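Local coordinates for protein DotI (Legionella pneumophila, PDB 3WZ4) that is part of an inner-membrane complex essential for type IVB secretion and is represented here by its periplasmic domain, its precise molecular role being unsettled, at residues A[9-14]-A[90-95]; A[15-20]-A[129-134]; A[82-87]-A[114-119]. One frame throughout, in Å; residues are numbered along the deposited sequence. Where two conformers were deposited one is given.

Interaction 1: residues A[9-14]-A[90-95]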
ATOM      1  N   ALA A   9      15.482  -2.912   5.097  1.00 22.34           N
ATOM      2  CA  ALA A   9      15.215  -2.355   3.777  1.00 21.97           C
ATOM      3  C   ALA A   9      13.786  -2.650   3.335  1.00 23.67           C
ATOM      4  O   ALA A   9      13.083  -1.766   2.843  1.00 22.18           O
ATOM      5  CB  ALA A   9      16.201  -2.900   2.762  1.00 24.45           C
ATOM      6  N   VAL A  10      13.367  -3.900   3.504  1.00 19.67           N
ATOM      7  CA  VAL A  10      12.015  -4.312   3.144  1.00 20.47           C
ATOM      8  C   VAL A  10      10.973  -3.521   3.935  1.00 15.09           C
ATOM      9  O   VAL A  10       9.926  -3.156   3.407  1.00 13.69           O
ATOM     10  CB  VAL A  10      11.803  -5.819   3.382  1.00 17.99           C
ATOM     11  CG1 VAL A  10      10.337  -6.184   3.217  1.00 14.21           C
ATOM     12  CG2 VAL A  10      12.682  -6.639   2.441  1.00 17.59           C
ATOM     13  N   LEU A  11      11.269  -3.254   5.202  1.00 16.16           N
ATOM     14  CA  LEU A  11      10.363  -2.478   6.045  1.00 16.32           C
ATOM     15  C   LEU A  11      10.200  -1.041   5.544  1.00 16.86           C
ATOM     16  O   LEU A  11       9.083  -0.580   5.322  1.00 15.74           O
ATOM     17  CB  LEU A  11      10.830  -2.499   7.500  1.00 15.56           C
ATOM     18  CG  LEU A  11      10.596  -3.817   8.241  1.00 16.50           C
ATOM     19  CD1 LEU A  11      11.536  -3.961   9.426  1.00 19.05           C
ATOM     20  CD2 LEU A  11       9.149  -3.933   8.684  1.00 14.03           C
ATOM     21  N   GLN A  12      11.314  -0.338   5.368  1.00 19.13           N
ATOM     22  CA  GLN A  12      11.268   1.027   4.855  1.00 23.81           C
ATOM     23  C   GLN A  12      10.466   1.076   3.562  1.00 21.80           C
ATOM     24  O   GLN A  12       9.662   1.983   3.346  1.00 23.25           O
ATOM     25  CB  GLN A  12      12.676   1.578   4.614  1.00 25.04           C
ATOM     26  CG  GLN A  12      13.506   1.747   5.876  1.00 29.85           C
ATOM     27  CD  GLN A  12      14.641   2.740   5.692  1.00 43.51           C
ATOM     28  OE1 GLN A  12      14.510   3.722   4.957  1.00 46.96           O
ATOM     29  NE2 GLN A  12      15.763   2.488   6.357  1.00 43.97           N
ATOM     30  N   TRP A  13      10.684   0.081   2.711  1.00 18.74           N
ATOM     31  CA  TRP A  13       9.980  -0.020   1.441  1.00 17.45           C
ATOM     32  C   TRP A  13       8.474  -0.213   1.641  1.00 20.72           C
ATOM     33  O   TRP A  13       7.663   0.437   0.976  1.00 17.84           O
ATOM     34  CB  TRP A  13      10.561  -1.168   0.620  1.00 17.14           C
ATOM     35  CG  TRP A  13      10.019  -1.273  -0.769  1.00 22.51           C
ATOM     36  CD1 TRP A  13      10.477  -0.624  -1.878  1.00 22.58           C
ATOM     37  CD2 TRP A  13       8.926  -2.090  -1.205  1.00 18.45           C
ATOM     38  NE1 TRP A  13       9.732  -0.981  -2.978  1.00 22.19           N
ATOM     39  CE2 TRP A  13       8.776  -1.882  -2.591  1.00 18.84           C
ATOM     40  CE3 TRP A  13       8.059  -2.975  -0.557  1.00 19.20           C
ATOM     41  CZ2 TRP A  13       7.795  -2.526  -3.340  1.00 17.84           C
ATOM     42  CZ3 TRP A  13       7.085  -3.613  -1.303  1.00 19.24           C
ATOM     43  CH2 TRP A  13       6.962  -3.385  -2.681  1.00 16.05           C
ATOM     44  N   ALA A  14       8.106  -1.109   2.553  1.00 17.81           N
ATOM     45  CA  ALA A  14       6.701  -1.368   2.854  1.00 16.21           C
ATOM     46  C   ALA A  14       6.024  -0.110   3.394  1.00 14.68           C
ATOM     47  O   ALA A  14       4.855   0.150   3.112  1.00 12.98           O
ATOM     48  CB  ALA A  14       6.571  -2.515   3.851  1.00 12.39           C
ATOM     49  N   TRP A  90       7.848 -11.771   3.293  1.00 11.84           N
ATOM     50  CA  TRP A  90       7.734 -11.034   4.542  1.00 11.43           C
ATOM     51  C   TRP A  90       6.299 -10.588   4.740  1.00 13.67           C
ATOM     52  O   TRP A  90       5.701  -9.992   3.843  1.00 14.65           O
ATOM     53  CB  TRP A  90       8.596  -9.769   4.510  1.00 11.56           C
ATOM     54  CG  TRP A  90      10.069  -9.990   4.418  1.00 12.48           C
ATOM     55  CD1 TRP A  90      10.963 -10.007   5.452  1.00 13.15           C
ATOM     56  CD2 TRP A  90      10.832 -10.193   3.226  1.00 13.52           C
ATOM     57  NE1 TRP A  90      12.233 -10.218   4.975  1.00 11.65           N
ATOM     58  CE2 TRP A  90      12.180 -10.338   3.611  1.00 12.16           C
ATOM     59  CE3 TRP A  90      10.505 -10.271   1.868  1.00 12.14           C
ATOM     60  CZ2 TRP A  90      13.200 -10.559   2.689  1.00 14.76           C
ATOM     61  CZ3 TRP A  90      11.519 -10.492   0.955  1.00 15.11           C
ATOM     62  CH2 TRP A  90      12.850 -10.634   1.369  1.00 15.41           C
ATOM     63  N   ARG A  91       5.739 -10.866   5.910  1.00 12.72           N
ATOM     64  CA  ARG A  91       4.434 -10.315   6.254  0.50 15.00           C
ATOM     65  C   ARG A  91       4.646  -9.082   7.124  1.00 12.59           C
ATOM     66  O   ARG A  91       5.065  -9.185   8.277  1.00 13.30           O
ATOM     67  CB  ARG A  91       3.562 -11.357   6.957  0.50 15.63           C
ATOM     68  CG  ARG A  91       2.073 -11.171   6.693  0.50 20.75           C
ATOM     69  CD  ARG A  91       1.240 -12.319   7.249  0.50 24.76           C
ATOM     70  NE  ARG A  91       1.530 -13.595   6.595  0.50 25.69           N
ATOM     71  CZ  ARG A  91       0.935 -14.022   5.484  0.50 21.18           C
ATOM     72  NH1 ARG A  91       0.017 -13.274   4.889  0.50 19.93           N
ATOM     73  NH2 ARG A  91       1.262 -15.198   4.968  0.50 20.59           N
ATOM     74  N   VAL A  92       4.369  -7.914   6.552  1.00  9.57           N
ATOM     75  CA  VAL A  92       4.633  -6.641   7.215  1.00 10.87           C
ATOM     76  C   VAL A  92       3.363  -5.886   7.598  1.00 13.33           C
ATOM     77  O   VAL A  92       2.431  -5.775   6.804  1.00 13.21           O
ATOM     78  CB  VAL A  92       5.495  -5.725   6.324  1.00 10.97           C
ATOM     79  CG1 VAL A  92       5.574  -4.326   6.912  1.00  8.84           C
ATOM     80  CG2 VAL A  92       6.885  -6.324   6.138  1.00 12.07           C
ATOM     81  N   GLN A  93       3.345  -5.355   8.815  1.00 12.14           N
ATOM     82  CA  GLN A  93       2.183  -4.643   9.322  1.00 14.71           C
ATOM     83  C   GLN A  93       2.565  -3.256   9.827  1.00 15.48           C
ATOM     84  O   GLN A  93       3.603  -3.082  10.464  1.00 14.34           O
ATOM     85  CB  GLN A  93       1.526  -5.445  10.442  1.00 12.27           C
ATOM     86  CG  GLN A  93       0.235  -4.842  10.957  1.00 15.93           C
ATOM     87  CD  GLN A  93      -0.482  -5.755  11.927  1.00 18.47           C
ATOM     88  OE1 GLN A  93      -1.218  -6.654  11.521  1.00 20.04           O
ATOM     89  NE2 GLN A  93      -0.259  -5.539  13.220  1.00 14.89           N
HETATM   90  N   MSE A  94       1.721  -2.272   9.531  1.00 15.18           N
HETATM   91  CA  MSE A  94       1.964  -0.902   9.965  1.00 16.82           C
HETATM   92  C   MSE A  94       0.653  -0.148  10.135  1.00 16.38           C
HETATM   93  O   MSE A  94      -0.202  -0.178   9.253  1.00 14.47           O
HETATM   94  CB  MSE A  94       2.861  -0.165   8.963  1.00 14.18           C
HETATM   95  CG  MSE A  94       3.440   1.141   9.500  1.00 16.12           C
HETATM   96 SE   MSE A  94       4.558   2.094   8.210  1.00 28.08          SE
HETATM   97  CE  MSE A  94       3.151   2.681   6.992  1.00 18.92           C
ATOM     98  N   PRO A  95       0.488   0.524  11.283  1.00 19.79           N
ATOM     99  CA  PRO A  95      -0.683   1.369  11.526  1.00 18.17           C
ATOM    100  C   PRO A  95      -0.484   2.757  10.925  1.00 14.20           C
ATOM    101  O   PRO A  95       0.630   3.276  10.931  1.00 17.94           O
ATOM    102  CB  PRO A  95      -0.722   1.458  13.051  1.00 17.36           C
ATOM    103  CG  PRO A  95       0.716   1.396  13.448  1.00 18.48           C
ATOM    104  CD  PRO A  95       1.392   0.485  12.445  1.00 17.40           C
TER
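Val-10 of the first helix sets its CG2 methyl over one face of the Trp-90 indole, and this CH-pi contact is one of the two meetings of segments 9-14 and 90-95. From CB, which is directed at the strand, the valine forks, one methyl over the six-membered ring and the other at the border of the indole. CG1, anti to the backbone N (chi1 171°), comes alongside the CG-CD2 bond of Trp-90, 4.0 Å from CG and about as far from CD2. CG2, the branch beside the backbone N, stands over the six-membered ring, 3.9 Å from its centroid and only 9° off the ring normal. Its nearest ring atom is Trp-90 CE2, and CZ2 and CH2 follow closely, so the methyl is nearly centred rather than perched on an edge. The indole is fixed at its polar end as well: NE1 donates a hydrogen bond to OD1 of Asp-7, near the start of the same helix, while the ring of Tyr-88 also meets it.

One turn further along, the packing becomes purely aliphatic. Val-92 directs CG1 between two helix residues, 3.7 Å from Ala-14 CB and 4.0 Å from Leu-11 CD2. The small alanine lets the helix come close here, the Ala-14 and Val-92 CA atoms being 7.1 Å apart, whereas Leu-11 reaches over from the flank of the helix with the end of its side chain.

The two axes pass 9.3 Å apart at an angle of 48°, so helix 7-21 runs diagonally over strand 87-101. Leu-11 also leans on Pro-76 and Ile-78 of strand 67-84, Ala-14 touches Met-115 of strand 106-119, and Trp-13 reaches strand 129-138, placing the helix across four strands of the antiparallel sheet.

Interaction 2: residues A[15-20]-A[129-134]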
ATOM      1  N   ASN A  15       6.775   0.663   4.170  1.00 13.98           N
ATOM      2  CA  ASN A  15       6.303   1.939   4.688  1.00 14.78           C
ATOM      3  C   ASN A  15       5.946   2.886   3.548  1.00 16.26           C
ATOM      4  O   ASN A  15       4.897   3.525   3.569  1.00 15.84           O
ATOM      5  CB  ASN A  15       7.375   2.571   5.580  1.00 21.46           C
ATOM      6  CG  ASN A  15       6.891   3.824   6.289  1.00 22.93           C
ATOM      7  OD1 ASN A  15       5.907   4.442   5.886  1.00 23.59           O
ATOM      8  ND2 ASN A  15       7.591   4.208   7.352  1.00 27.68           N
ATOM      9  N   GLN A  16       6.824   2.966   2.552  1.00 16.53           N
ATOM     10  CA  GLN A  16       6.600   3.827   1.395  1.00 17.82           C
ATOM     11  C   GLN A  16       5.364   3.396   0.615  1.00 14.74           C
ATOM     12  O   GLN A  16       4.524   4.224   0.259  1.00 14.69           O
ATOM     13  CB  GLN A  16       7.813   3.803   0.463  1.00 18.51           C
ATOM     14  CG  GLN A  16       9.134   4.134   1.135  1.00 29.59           C
ATOM     15  CD  GLN A  16      10.319   3.943   0.202  1.00 38.93           C
ATOM     16  OE1 GLN A  16      11.327   3.341   0.575  1.00 39.17           O
ATOM     17  NE2 GLN A  16      10.201   4.454  -1.019  1.00 38.60           N
ATOM     18  N   ALA A  17       5.262   2.098   0.347  1.00 12.06           N
ATOM     19  CA  ALA A  17       4.159   1.559  -0.441  1.00 17.58           C
ATOM     20  C   ALA A  17       2.812   1.805   0.235  1.00 12.77           C
ATOM     21  O   ALA A  17       1.830   2.158  -0.425  1.00 13.67           O
ATOM     22  CB  ALA A  17       4.369   0.066  -0.705  1.00 12.89           C
ATOM     23  N   ALA A  18       2.773   1.618   1.550  1.00 11.01           N
ATOM     24  CA  ALA A  18       1.551   1.816   2.319  1.00 11.81           C
ATOM     25  C   ALA A  18       1.095   3.269   2.248  1.00 11.90           C
ATOM     26  O   ALA A  18      -0.073   3.549   1.990  1.00 13.81           O
ATOM     27  CB  ALA A  18       1.759   1.384   3.772  1.00 11.14           C
ATOM     28  N   ILE A  19       2.029   4.191   2.462  1.00 13.71           N
ATOM     29  CA  ILE A  19       1.720   5.615   2.418  1.00 12.07           C
ATOM     30  C   ILE A  19       1.293   6.049   1.016  1.00 13.10           C
ATOM     31  O   ILE A  19       0.332   6.802   0.854  1.00 12.27           O
ATOM     32  CB  ILE A  19       2.917   6.466   2.877  1.00 13.97           C
ATOM     33  CG1 ILE A  19       3.321   6.090   4.305  1.00 14.90           C
ATOM     34  CG2 ILE A  19       2.586   7.951   2.786  1.00 14.51           C
ATOM     35  CD1 ILE A  19       2.226   6.310   5.329  1.00 13.95           C
ATOM     36  N   ALA A  20       2.009   5.567   0.005  1.00 13.15           N
ATOM     37  CA  ALA A  20       1.702   5.910  -1.378  1.00 12.93           C
ATOM     38  C   ALA A  20       0.265   5.547  -1.739  1.00 12.13           C
ATOM     39  O   ALA A  20      -0.409   6.279  -2.462  1.00 13.93           O
ATOM     40  CB  ALA A  20       2.680   5.222  -2.321  1.00 14.34           C
ATOM     41  N   ILE A 129      11.489  -6.967  -5.142  1.00 19.80           N
ATOM     42  CA  ILE A 129      10.383  -7.386  -4.292  1.00 19.34           C
ATOM     43  C   ILE A 129       9.100  -6.689  -4.727  1.00 15.83           C
ATOM     44  O   ILE A 129       9.143  -5.626  -5.346  1.00 18.16           O
ATOM     45  CB  ILE A 129      10.643  -7.065  -2.805  1.00 19.35           C
ATOM     46  CG1 ILE A 129      11.001  -5.585  -2.635  1.00 19.61           C
ATOM     47  CG2 ILE A 129      11.740  -7.959  -2.238  1.00 18.00           C
ATOM     48  CD1 ILE A 129      11.114  -5.147  -1.194  1.00 18.17           C
ATOM     49  N   GLY A 130       7.966  -7.300  -4.398  1.00 13.30           N
ATOM     50  CA  GLY A 130       6.666  -6.733  -4.699  1.00 13.02           C
ATOM     51  C   GLY A 130       5.602  -7.197  -3.723  1.00 11.57           C
ATOM     52  O   GLY A 130       5.753  -8.229  -3.068  1.00 10.01           O
ATOM     53  N   ILE A 131       4.520  -6.431  -3.627  1.00 10.98           N
ATOM     54  CA  ILE A 131       3.413  -6.773  -2.742  1.00  9.74           C
ATOM     55  C   ILE A 131       2.464  -7.760  -3.413  1.00  9.91           C
ATOM     56  O   ILE A 131       1.973  -7.506  -4.514  1.00 11.99           O
ATOM     57  CB  ILE A 131       2.631  -5.517  -2.329  1.00 10.24           C
ATOM     58  CG1 ILE A 131       3.529  -4.583  -1.511  1.00 10.61           C
ATOM     59  CG2 ILE A 131       1.378  -5.894  -1.549  1.00  9.68           C
ATOM     60  CD1 ILE A 131       2.945  -3.201  -1.303  1.00  8.18           C
ATOM     61  N   SER A 132       2.217  -8.888  -2.748  1.00 11.14           N
ATOM     62  CA  SER A 132       1.291  -9.900  -3.255  1.00 13.26           C
ATOM     63  C   SER A 132      -0.096  -9.762  -2.631  1.00 13.01           C
ATOM     64  O   SER A 132      -1.096 -10.162  -3.223  1.00 11.87           O
ATOM     65  CB  SER A 132       1.837 -11.309  -3.008  1.00 13.34           C
ATOM     66  OG  SER A 132       2.879 -11.613  -3.921  1.00 24.66           O
ATOM     67  N   GLN A 133      -0.151  -9.197  -1.431  1.00 12.84           N
ATOM     68  CA  GLN A 133      -1.428  -8.961  -0.774  1.00 11.94           C
ATOM     69  C   GLN A 133      -1.391  -7.666   0.016  1.00 12.85           C
ATOM     70  O   GLN A 133      -0.435  -7.393   0.741  1.00 11.87           O
ATOM     71  CB  GLN A 133      -1.811 -10.127   0.140  1.00 15.97           C
ATOM     72  CG  GLN A 133      -3.215  -9.999   0.714  1.00 20.51           C
ATOM     73  CD  GLN A 133      -3.601 -11.164   1.603  1.00 27.41           C
ATOM     74  OE1 GLN A 133      -2.862 -11.538   2.512  1.00 29.27           O
ATOM     75  NE2 GLN A 133      -4.770 -11.742   1.346  1.00 29.67           N
ATOM     76  N   PHE A 134      -2.445  -6.874  -0.136  1.00 13.71           N
ATOM     77  CA  PHE A 134      -2.558  -5.585   0.521  1.00 12.83           C
ATOM     78  C   PHE A 134      -3.878  -5.556   1.287  1.00 16.80           C
ATOM     79  O   PHE A 134      -4.950  -5.507   0.687  1.00 15.91           O
ATOM     80  CB  PHE A 134      -2.526  -4.473  -0.527  1.00 11.31           C
ATOM     81  CG  PHE A 134      -2.271  -3.105   0.039  1.00 15.72           C
ATOM     82  CD1 PHE A 134      -3.313  -2.342   0.543  1.00 12.27           C
ATOM     83  CD2 PHE A 134      -0.991  -2.573   0.051  1.00 12.48           C
ATOM     84  CE1 PHE A 134      -3.081  -1.078   1.053  1.00 13.66           C
ATOM     85  CE2 PHE A 134      -0.754  -1.309   0.561  1.00 12.17           C
ATOM     86  CZ  PHE A 134      -1.799  -0.561   1.061  1.00 11.77           C
TER
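Ala-17 CB and Ile-131 CD1 meet at 3.6 Å, the closest approach between segments 15-20 and 129-134. Only the tip of the isoleucine does the touching: CG1 lies anti to the carbonyl carbon and beside the backbone N (chi1 -64°), and the nearly extended second torsion (168°) carries CD1 on toward the helix. Phe-134 makes the looser second contact. Its CE2 lies 4.3 Å from Ala-18 CA, which sits at the edge of the ring near its plane, so the phenyl presents its rim to the helix backbone. No hydrogen bond joins the two segments, and all four touching residues are buried.

Between Ile-131 and Phe-134 the last strand turns a corner. Ser-132 and Gln-133 both face Leu-116 on the neighbouring strand, a classic beta bulge, and the extra residue allows Ile-131 and Phe-134, three positions apart, both to point at the helix. The helix lying against a strongly bent antiparallel sheet is in keeping with the NTF2-like clan to which this domain's family belongs.

Further out, polar bonds position the corner. Ser-132 OG is hydrogen-bonded to Glu-43 OE2 and to Thr-41 OG1, and that threonine hydroxyl also bonds to the carbonyl oxygen of Ile-131. Just beyond, the backbone N of Phe-134 donates to Gln-47 OE1, while its ring packs edge-to-face with Phe-48, so helix 42-54 braces the strand. Met-115, on strand 106-119, touches Ala-18, Ile-131 and Phe-134, and a methylpentanediol molecule, probably from the crystallisation liquor, lies about 4 Å from the Phe-134 side chain.

Interaction 3: residues A[82-87]-A[114-119]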
ATOM      1  N   GLY A  82       9.819 -15.884   5.689  1.00 13.08           N
ATOM      2  CA  GLY A  82      10.188 -17.220   5.263  1.00 14.02           C
ATOM      3  C   GLY A  82       9.780 -17.523   3.835  1.00 14.05           C
ATOM      4  O   GLY A  82       9.254 -16.665   3.126  1.00 12.30           O
ATOM      5  N   VAL A  83      10.021 -18.759   3.415  1.00 13.70           N
ATOM      6  CA  VAL A  83       9.744 -19.164   2.048  1.00 15.64           C
ATOM      7  C   VAL A  83       8.282 -19.543   1.844  1.00 18.52           C
ATOM      8  O   VAL A  83       7.736 -20.380   2.565  1.00 18.83           O
ATOM      9  CB  VAL A  83      10.634 -20.347   1.617  1.00 16.79           C
ATOM     10  CG1 VAL A  83      10.254 -20.808   0.217  1.00 15.09           C
ATOM     11  CG2 VAL A  83      12.105 -19.961   1.682  1.00 14.56           C
ATOM     12  N   LEU A  84       7.654 -18.911   0.858  1.00 16.52           N
ATOM     13  CA  LEU A  84       6.313 -19.287   0.432  1.00 17.85           C
ATOM     14  C   LEU A  84       6.318 -19.568  -1.065  1.00 17.20           C
ATOM     15  O   LEU A  84       6.708 -18.715  -1.865  1.00 14.65           O
ATOM     16  CB  LEU A  84       5.304 -18.185   0.760  1.00 17.72           C
ATOM     17  CG  LEU A  84       3.895 -18.372   0.195  1.00 19.68           C
ATOM     18  CD1 LEU A  84       3.274 -19.657   0.715  1.00 18.64           C
ATOM     19  CD2 LEU A  84       3.016 -17.178   0.530  1.00 16.54           C
ATOM     20  N   ASN A  85       5.892 -20.773  -1.433  1.00 16.14           N
ATOM     21  CA  ASN A  85       5.843 -21.184  -2.833  1.00 15.92           C
ATOM     22  C   ASN A  85       7.134 -20.882  -3.590  1.00 19.15           C
ATOM     23  O   ASN A  85       7.105 -20.355  -4.704  1.00 16.93           O
ATOM     24  CB  ASN A  85       4.645 -20.552  -3.544  1.00 16.01           C
ATOM     25  CG  ASN A  85       3.318 -21.065  -3.016  1.00 18.36           C
ATOM     26  OD1 ASN A  85       3.182 -22.244  -2.693  1.00 19.02           O
ATOM     27  ND2 ASN A  85       2.333 -20.177  -2.922  1.00 20.76           N
ATOM     28  N   GLY A  86       8.263 -21.211  -2.969  1.00 17.09           N
ATOM     29  CA  GLY A  86       9.558 -21.089  -3.611  1.00 16.32           C
ATOM     30  C   GLY A  86      10.154 -19.695  -3.589  1.00 17.60           C
ATOM     31  O   GLY A  86      11.217 -19.466  -4.163  1.00 20.84           O
ATOM     32  N   ARG A  87       9.480 -18.761  -2.926  1.00 13.99           N
ATOM     33  CA  ARG A  87       9.964 -17.385  -2.875  1.00 16.87           C
ATOM     34  C   ARG A  87       9.985 -16.836  -1.449  1.00 17.18           C
ATOM     35  O   ARG A  87       8.992 -16.920  -0.725  1.00 12.95           O
ATOM     36  CB  ARG A  87       9.117 -16.491  -3.786  1.00 18.33           C
ATOM     37  CG  ARG A  87       9.008 -17.015  -5.209  1.00 22.41           C
ATOM     38  CD  ARG A  87       8.370 -16.002  -6.146  1.00 32.99           C
ATOM     39  NE  ARG A  87       7.059 -15.562  -5.680  1.00 29.17           N
ATOM     40  CZ  ARG A  87       6.134 -15.022  -6.468  1.00 39.06           C
ATOM     41  NH1 ARG A  87       6.375 -14.866  -7.764  1.00 43.49           N
ATOM     42  NH2 ARG A  87       4.967 -14.643  -5.962  1.00 35.42           N
ATOM     43  N   THR A 114      -1.717  -4.408   6.349  1.00 14.46           N
ATOM     44  CA  THR A 114      -0.967  -5.653   6.404  1.00 14.07           C
ATOM     45  C   THR A 114      -0.618  -6.092   4.990  1.00 15.42           C
ATOM     46  O   THR A 114      -1.494  -6.231   4.136  1.00 14.44           O
ATOM     47  CB  THR A 114      -1.749  -6.758   7.133  1.00 15.90           C
ATOM     48  OG1 THR A 114      -2.287  -6.234   8.353  1.00 15.25           O
ATOM     49  CG2 THR A 114      -0.837  -7.933   7.452  1.00 16.12           C
HETATM   50  N   MSE A 115       0.671  -6.297   4.748  1.00 13.65           N
HETATM   51  CA  MSE A 115       1.157  -6.619   3.415  1.00 13.48           C
HETATM   52  C   MSE A 115       1.924  -7.935   3.395  1.00 13.81           C
HETATM   53  O   MSE A 115       2.715  -8.224   4.295  1.00 14.46           O
HETATM   54  CB  MSE A 115       2.063  -5.497   2.896  1.00 11.53           C
HETATM   55  CG  MSE A 115       1.366  -4.161   2.677  1.00 13.96           C
HETATM   56 SE   MSE A 115       2.629  -2.670   2.511  1.00 20.28          SE
HETATM   57  CE  MSE A 115       3.030  -2.400   4.402  1.00 15.86           C
ATOM     58  N   LEU A 116       1.681  -8.735   2.366  1.00 10.93           N
ATOM     59  CA  LEU A 116       2.540  -9.872   2.082  1.00 14.12           C
ATOM     60  C   LEU A 116       3.508  -9.453   0.984  1.00 11.25           C
ATOM     61  O   LEU A 116       3.095  -9.104  -0.119  1.00 12.45           O
ATOM     62  CB  LEU A 116       1.724 -11.096   1.655  1.00 12.44           C
ATOM     63  CG  LEU A 116       2.540 -12.328   1.251  1.00 14.20           C
ATOM     64  CD1 LEU A 116       3.376 -12.831   2.418  1.00 13.73           C
ATOM     65  CD2 LEU A 116       1.638 -13.434   0.719  1.00 14.38           C
ATOM     66  N   ILE A 117       4.796  -9.465   1.299  1.00 14.53           N
ATOM     67  CA  ILE A 117       5.813  -9.047   0.346  1.00 12.58           C
ATOM     68  C   ILE A 117       6.667 -10.237  -0.071  1.00 13.43           C
ATOM     69  O   ILE A 117       7.115 -11.014   0.773  1.00 12.69           O
ATOM     70  CB  ILE A 117       6.704  -7.936   0.941  1.00 14.83           C
ATOM     71  CG1 ILE A 117       5.871  -6.678   1.193  1.00 14.71           C
ATOM     72  CG2 ILE A 117       7.884  -7.637   0.027  1.00 10.85           C
ATOM     73  CD1 ILE A 117       6.654  -5.541   1.805  1.00 17.73           C
ATOM     74  N   THR A 118       6.879 -10.388  -1.375  1.00 11.42           N
ATOM     75  CA  THR A 118       7.646 -11.517  -1.886  1.00 14.95           C
ATOM     76  C   THR A 118       8.750 -11.092  -2.848  1.00 16.82           C
ATOM     77  O   THR A 118       8.613 -10.115  -3.581  1.00 13.87           O
ATOM     78  CB  THR A 118       6.737 -12.536  -2.598  1.00 18.19           C
ATOM     79  OG1 THR A 118       6.184 -11.940  -3.777  1.00 25.31           O
ATOM     80  CG2 THR A 118       5.605 -12.970  -1.681  1.00 20.37           C
ATOM     81  N   ARG A 119       9.849 -11.838  -2.832  1.00 16.76           N
ATOM     82  CA  ARG A 119      10.925 -11.625  -3.784  1.00 21.81           C
ATOM     83  C   ARG A 119      10.457 -11.997  -5.183  1.00 23.24           C
ATOM     84  O   ARG A 119       9.840 -13.041  -5.381  1.00 26.55           O
ATOM     85  CB  ARG A 119      12.139 -12.472  -3.413  1.00 26.55           C
ATOM     86  CG  ARG A 119      12.720 -12.158  -2.053  1.00 28.09           C
ATOM     87  CD  ARG A 119      14.143 -11.646  -2.182  1.00 32.98           C
ATOM     88  NE  ARG A 119      14.937 -12.484  -3.074  1.00 37.02           N
ATOM     89  CZ  ARG A 119      16.210 -12.253  -3.376  1.00 45.76           C
ATOM     90  NH1 ARG A 119      16.839 -11.207  -2.851  1.00 45.64           N
ATOM     91  NH2 ARG A 119      16.856 -13.067  -4.201  1.00 46.32           N
TER
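The Arg-87 side chain runs past the end of strand 106-119, its aliphatic part against a carbonyl and its guanidinium near a hydroxyl. CD is 3.4 Å from Arg-119 O, a van der Waals contact, after which the bend at chi3 (-56°) swings the head group obliquely across Thr-118. There NH2 comes 3.7 Å from Thr-118 OG1, too far for a hydrogen bond. Each group has another partner: NH2 forms a long, weak ion pair with Glu-43, and the threonine hydroxyl a weak hydrogen bond with Ser-132 OG. On the neighbouring part of the surface, Leu-84 and Leu-116 cross at about a right angle and touch through a single pair of methyls, CD2 to CD2 at 4.0 Å. Both leucines have CG anti to the backbone N, which extends them toward one another across the intervening strand.

That strand is 87-101, and Ser-89 upon it touches both Leu-84 and Thr-118. Leu-84 N bonds to Arg-87 O at 2.9 Å and Arg-87 N to Leu-84 O at 3.0 Å, closing a type I' turn with Asn-85 and Gly-86 at its corners: the tight two-residue beta-hairpin that joins strands 67-84 and 87-101 of the antiparallel sheet.

Interactions 1 and 2 belong to the buried interior and divide helix 7-21 between them, its earlier part resting on a central strand and its later part on the outermost strand 129-138. Both are apolar, but the first is larger and uses an aromatic face, whereas the second sets small alanines against an isoleucine tip and a phenyl edge. They merge where Trp-13 packs on Ile-129 and Ile-131, and where Met-94 reaches Asn-15 and Ala-18. Interaction 3 lies nearer the surface, involves no helix, and mixes arginine with aliphatic contacts. The sheet ties it to the others: segment 114-119 is probably hydrogen-bonded to segment 90-95 through Ile-117 and Met-115, and to segment 129-134 through Leu-116 and Thr-118.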